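Local atomic coordinates of endoglucanase (Thermotoga maritima, PDB entry 2FVG), a protein that probably acts as an aminopeptidase of the M42 family that depends on two divalent metal cations per subunit, despite its name. Residues L57-M62 / A216-T221; S173-V178 / T189-T194. All coordinates share one frame; numbering follows the deposited sequence.

Contact 1: L57-M62 / A216-T221; sequences LVSAHM and AIVVET
L57 O is gripped twice by the neighbouring strand: I217 N donates a hydrogen bond to it at 2.8 Å, and A216 CA adds a bent CA-H...O contact to the same oxygen, 3.1 Å from L57 O (136° at the hydrogen). The ladder continues with S59 N to I217 O at 3.0 Å and V219 N to S59 O, also 3.0 Å. This is parallel pairing in register, L57 with A216, V58 with I217 and S59 with V218, and it joins strands 55-61 and 215-224 in the large mixed sheet of the M42 fold. On one face V58 CG1 meets V219 CG2 at 4.0 Å; V58 also packs against L175 of helix 166-180. On the other, L57 CD2 lies 4.1 Å from A216 CB, and S59 OG turns to a hydrogen bond with Y293 OH. Beyond the ladder, towards the C-terminal ends of the strands, H61 NE2 donates to E220 OE2 at 3.3 Å, a long but straight bond (167°). The carboxylate oxygen lies almost in the imidazole plane, whereas the donor reaches it from the anti side, somewhat out of the carboxylate plane; the two planes are 64° apart. T194 OG1 holds H61 ND1, so both ring nitrogens are engaged and the ring's rotation is fixed. H61 and E220 are predicted ligands of the same zinc ion, with D167 close to H61.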
loop_
_atom_site.group_PDB
_atom_site.type_symbol
_atom_site.label_atom_id
_atom_site.label_comp_id
_atom_site.label_asym_id
_atom_site.label_seq_id
_atom_site.Cartn_x
_atom_site.Cartn_y
_atom_site.Cartn_z
ATOM N N LEU A 57 -5.095 8.911 14.031
ATOM C CA LEU A 57 -4.033 8.558 13.081
ATOM C C LEU A 57 -4.620 7.651 11.990
ATOM O O LEU A 57 -5.256 6.647 12.299
ATOM C CB LEU A 57 -2.932 7.826 13.832
ATOM C CG LEU A 57 -1.817 7.095 13.075
ATOM C CD1 LEU A 57 -0.992 8.037 12.272
ATOM C CD2 LEU A 57 -0.925 6.359 14.069
ATOM N N VAL A 58 -4.422 7.992 10.720
ATOM C CA VAL A 58 -4.940 7.161 9.616
ATOM C C VAL A 58 -3.735 6.823 8.758
ATOM O O VAL A 58 -3.080 7.728 8.267
ATOM C CB VAL A 58 -6.018 7.915 8.799
ATOM C CG1 VAL A 58 -6.552 7.048 7.641
ATOM C CG2 VAL A 58 -7.171 8.337 9.704
ATOM N N SER A 59 -3.410 5.545 8.571
ATOM C CA SER A 59 -2.194 5.261 7.795
ATOM C C SER A 59 -2.282 4.268 6.611
ATOM O O SER A 59 -3.158 3.412 6.571
ATOM C CB SER A 59 -1.064 4.843 8.742
ATOM O OG SER A 59 -1.341 3.589 9.288
ATOM N N ALA A 60 -1.342 4.403 5.668
ATOM C CA ALA A 60 -1.220 3.499 4.520
ATOM C C ALA A 60 0.275 3.307 4.236
ATOM O O ALA A 60 1.069 4.185 4.563
ATOM C CB ALA A 60 -1.941 4.071 3.325
ATOM N N HIS A 61 0.656 2.184 3.626
ATOM C CA HIS A 61 2.070 1.897 3.324
ATOM C C HIS A 61 2.414 2.212 1.896
ATOM O O HIS A 61 1.683 1.856 0.965
ATOM C CB HIS A 61 2.375 0.415 3.565
ATOM C CG HIS A 61 1.518 -0.186 4.628
ATOM N ND1 HIS A 61 1.511 0.278 5.929
ATOM C CD2 HIS A 61 0.627 -1.202 4.586
ATOM C CE1 HIS A 61 0.654 -0.433 6.643
ATOM N NE2 HIS A 61 0.111 -1.343 5.854
HETATM N N MSE A 62 3.545 2.870 1.729
HETATM C CA MSE A 62 4.033 3.245 0.426
HETATM C C MSE A 62 4.858 2.196 -0.265
HETATM O O MSE A 62 5.029 2.263 -1.482
HETATM C CB MSE A 62 4.887 4.498 0.547
HETATM C CG MSE A 62 4.100 5.707 0.948
HETATM SE SE MSE A 62 5.221 7.356 0.889
HETATM C CE MSE A 62 6.480 7.015 2.395
ATOM N N ALA A 216 -6.069 4.748 15.992
ATOM C CA ALA A 216 -5.626 4.677 14.608
ATOM C C ALA A 216 -6.579 3.871 13.711
ATOM O O ALA A 216 -7.286 2.973 14.172
ATOM C CB ALA A 216 -4.212 4.038 14.578
ATOM N N ILE A 217 -6.592 4.205 12.426
ATOM C CA ILE A 217 -7.343 3.448 11.420
ATOM C C ILE A 217 -6.264 3.075 10.419
ATOM O O ILE A 217 -5.589 3.958 9.907
ATOM C CB ILE A 217 -8.422 4.320 10.735
ATOM C CG1 ILE A 217 -9.537 4.680 11.710
ATOM C CG2 ILE A 217 -9.094 3.586 9.563
ATOM C CD1 ILE A 217 -10.490 5.737 11.116
ATOM N N VAL A 218 -6.031 1.780 10.201
ATOM C CA VAL A 218 -5.070 1.340 9.192
ATOM C C VAL A 218 -5.867 0.991 7.916
ATOM O O VAL A 218 -6.830 0.228 7.963
ATOM C CB VAL A 218 -4.231 0.123 9.702
ATOM C CG1 VAL A 218 -3.195 -0.252 8.692
ATOM C CG2 VAL A 218 -3.560 0.472 11.024
ATOM N N VAL A 219 -5.512 1.618 6.799
ATOM C CA VAL A 219 -6.143 1.385 5.502
ATOM C C VAL A 219 -5.234 0.454 4.698
ATOM O O VAL A 219 -4.119 0.833 4.312
ATOM C CB VAL A 219 -6.374 2.709 4.759
ATOM C CG1 VAL A 219 -7.067 2.480 3.408
ATOM C CG2 VAL A 219 -7.281 3.644 5.623
ATOM N N GLU A 220 -5.689 -0.781 4.503
ATOM C CA GLU A 220 -4.931 -1.762 3.749
ATOM C C GLU A 220 -5.715 -2.284 2.555
ATOM O O GLU A 220 -6.869 -1.869 2.302
ATOM C CB GLU A 220 -4.528 -2.923 4.655
ATOM C CG GLU A 220 -3.523 -2.501 5.721
ATOM C CD GLU A 220 -3.014 -3.644 6.572
ATOM O OE1 GLU A 220 -3.657 -4.731 6.570
ATOM O OE2 GLU A 220 -1.968 -3.446 7.255
ATOM N N THR A 221 -5.054 -3.152 1.809
ATOM C CA THR A 221 -5.612 -3.858 0.677
ATOM C C THR A 221 -5.407 -5.327 1.042
ATOM O O THR A 221 -4.349 -5.701 1.559
ATOM C CB THR A 221 -4.925 -3.453 -0.636
ATOM O OG1 THR A 221 -5.102 -2.042 -0.831
ATOM C CG2 THR A 221 -5.565 -4.168 -1.831
#

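Contact 2: S173-V178 / T189-T194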
loop_
_atom_site.group_PDB
_atom_site.type_symbol
_atom_site.label_atom_id
_atom_site.label_comp_id
_atom_site.label_asym_id
_atom_site.label_seq_id
_atom_site.Cartn_x
_atom_site.Cartn_y
_atom_site.Cartn_z
ATOM N N SER A 173 -3.836 5.963 -2.169
ATOM C CA SER A 173 -4.711 6.695 -3.076
ATOM C C SER A 173 -6.012 7.111 -2.360
ATOM O O SER A 173 -6.517 8.229 -2.540
ATOM C CB SER A 173 -4.985 5.805 -4.298
ATOM O OG SER A 173 -5.873 6.429 -5.203
ATOM N N VAL A 174 -6.535 6.210 -1.539
ATOM C CA VAL A 174 -7.725 6.470 -0.743
ATOM C C VAL A 174 -7.511 7.689 0.147
ATOM O O VAL A 174 -8.375 8.542 0.216
ATOM C CB VAL A 174 -8.141 5.263 0.131
ATOM C CG1 VAL A 174 -9.314 5.636 1.054
ATOM C CG2 VAL A 174 -8.546 4.101 -0.733
ATOM N N LEU A 175 -6.357 7.755 0.814
ATOM C CA LEU A 175 -6.022 8.854 1.725
ATOM C C LEU A 175 -5.905 10.162 0.989
ATOM O O LEU A 175 -6.435 11.166 1.441
ATOM C CB LEU A 175 -4.733 8.577 2.492
ATOM C CG LEU A 175 -4.710 7.322 3.379
ATOM C CD1 LEU A 175 -3.570 7.433 4.357
ATOM C CD2 LEU A 175 -6.011 7.140 4.126
ATOM N N ILE A 176 -5.201 10.138 -0.142
ATOM C CA ILE A 176 -5.075 11.310 -1.009
ATOM C C ILE A 176 -6.444 11.781 -1.498
ATOM O O ILE A 176 -6.685 12.988 -1.568
ATOM C CB ILE A 176 -4.193 11.013 -2.223
ATOM C CG1 ILE A 176 -2.791 10.614 -1.771
ATOM C CG2 ILE A 176 -4.096 12.233 -3.141
ATOM C CD1 ILE A 176 -1.878 10.217 -2.935
ATOM N N ASP A 177 -7.336 10.841 -1.836
ATOM C CA ASP A 177 -8.683 11.200 -2.327
ATOM C C ASP A 177 -9.565 11.771 -1.225
ATOM O O ASP A 177 -10.417 12.613 -1.495
ATOM C CB ASP A 177 -9.401 10.012 -3.005
ATOM C CG ASP A 177 -8.853 9.698 -4.406
ATOM O OD1 ASP A 177 -7.860 10.331 -4.858
ATOM O OD2 ASP A 177 -9.429 8.800 -5.057
ATOM N N VAL A 178 -9.397 11.280 0.002
ATOM C CA VAL A 178 -10.159 11.805 1.130
ATOM C C VAL A 178 -9.755 13.261 1.303
ATOM O O VAL A 178 -10.603 14.139 1.451
ATOM C CB VAL A 178 -9.916 10.994 2.426
ATOM C CG1 VAL A 178 -10.517 11.721 3.653
ATOM C CG2 VAL A 178 -10.505 9.605 2.286
ATOM N N THR A 189 -6.259 15.140 12.799
ATOM C CA THR A 189 -6.095 13.865 12.115
ATOM C C THR A 189 -4.803 13.836 11.344
ATOM O O THR A 189 -4.569 14.689 10.519
ATOM C CB THR A 189 -7.297 13.581 11.178
ATOM O OG1 THR A 189 -8.486 13.510 11.965
ATOM C CG2 THR A 189 -7.119 12.240 10.435
ATOM N N TYR A 190 -3.954 12.870 11.648
ATOM C CA TYR A 190 -2.700 12.692 10.921
ATOM C C TYR A 190 -2.862 11.603 9.861
ATOM O O TYR A 190 -3.288 10.490 10.166
ATOM C CB TYR A 190 -1.578 12.293 11.872
ATOM C CG TYR A 190 -1.205 13.380 12.852
ATOM C CD1 TYR A 190 -1.890 13.532 14.049
ATOM C CD2 TYR A 190 -0.152 14.251 12.579
ATOM C CE1 TYR A 190 -1.543 14.543 14.949
ATOM C CE2 TYR A 190 0.203 15.253 13.471
ATOM C CZ TYR A 190 -0.496 15.398 14.650
ATOM O OH TYR A 190 -0.142 16.414 15.526
ATOM N N PHE A 191 -2.584 11.950 8.615
ATOM C CA PHE A 191 -2.590 10.988 7.527
ATOM C C PHE A 191 -1.136 10.593 7.351
ATOM O O PHE A 191 -0.289 11.419 7.010
ATOM C CB PHE A 191 -3.185 11.595 6.257
ATOM C CG PHE A 191 -4.643 11.893 6.375
ATOM C CD1 PHE A 191 -5.080 13.073 6.955
ATOM C CD2 PHE A 191 -5.594 10.963 5.946
ATOM C CE1 PHE A 191 -6.446 13.337 7.076
ATOM C CE2 PHE A 191 -6.952 11.223 6.053
ATOM C CZ PHE A 191 -7.379 12.406 6.618
ATOM N N VAL A 192 -0.832 9.334 7.618
ATOM C CA VAL A 192 0.556 8.884 7.549
ATOM C C VAL A 192 0.786 7.889 6.411
ATOM O O VAL A 192 0.009 6.958 6.235
ATOM C CB VAL A 192 1.020 8.338 8.933
ATOM C CG1 VAL A 192 2.516 7.926 8.901
ATOM C CG2 VAL A 192 0.829 9.426 10.003
ATOM N N PHE A 193 1.881 8.079 5.656
ATOM C CA PHE A 193 2.211 7.220 4.527
ATOM C C PHE A 193 3.553 6.632 4.942
ATOM O O PHE A 193 4.565 7.337 5.021
ATOM C CB PHE A 193 2.282 8.040 3.238
ATOM C CG PHE A 193 0.989 8.775 2.918
ATOM C CD1 PHE A 193 0.699 9.993 3.509
ATOM C CD2 PHE A 193 0.079 8.222 2.021
ATOM C CE1 PHE A 193 -0.559 10.673 3.219
ATOM C CE2 PHE A 193 -1.172 8.883 1.724
ATOM C CZ PHE A 193 -1.463 10.103 2.327
ATOM N N THR A 194 3.551 5.335 5.208
ATOM C CA THR A 194 4.686 4.726 5.857
ATOM C C THR A 194 5.682 4.065 4.931
ATOM O O THR A 194 5.406 3.772 3.765
ATOM C CB THR A 194 4.213 3.691 6.901
ATOM O OG1 THR A 194 3.622 2.578 6.227
ATOM C CG2 THR A 194 3.178 4.297 7.834
#
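L175 fits its two methyl branches against two phenylalanine rings of strand 189-194, F191 and F193. Its CB lies 3.6 Å from F193 CZ, and its CD1 stands over the same ring 4.3 Å from the centroid, 28° off the normal, as an off-centre CH-pi contact. The other branch, CD2, comes up at the edge of the F191 ring, 4.3 Å from F191 CD2. One leucine thus meets one ring over its face and the next at its rim. L175 chi1 of -60° and F193 chi1 of -58° each set CG anti to the carbonyl carbon, and the leucine and the ring run past one another in opposing senses, CB and CD1 lying beside F193 CE2 and CZ. On the flanks, I176 CG1 approaches F193 CE2 at 4.2 Å, and V178 CG1 approaches F191 CE2 at 4.3 Å, both obliquely.

F191 and F193 reach the helix together because they alternate along the strand with V192, whose side chain leaves from the other face of the sheet and packs on L57. Helix 166-180 runs roughly antiparallel to the strand and leads into it through a short connection, so this is the helix-to-strand step of an alpha/beta layer. Further out, I24 and I28 of helix 18-28 touch both I176 and F193. On the side of helix 166-180 turned from the strand, S173 OG and D177 OD2 both bond to Y319 OH of helix 316-332. All six residues that touch between 173-178 and 189-194 are buried, and the helix is held against this strand by dispersion and the exclusion of water from aliphatic and aromatic surfaces, with polar groups such as those of S173 and D177 directed to other partners.

Both contacts are largely buried, though contact 1 is partly exposed at its H61-E220 end, and they share one mixed sheet, in which strand 55-61 lies between strands 187-194 and 215-224. Contact 1 works within the sheet, through backbone hydrogen bonds and a polar pair at the predicted metal site; contact 2 works across its face, where a helix packs mainly through aliphatic and aromatic groups. They meet directly: V58 N and Y190 O, 2.8 Å apart, and A60 O and T194 N, also 2.8 Å apart, probably form hydrogen bonds tying strand 55-61 to strand 187-194. Helix 166-180 extends over contact 1 as well, and carries D167 and D168 near the site.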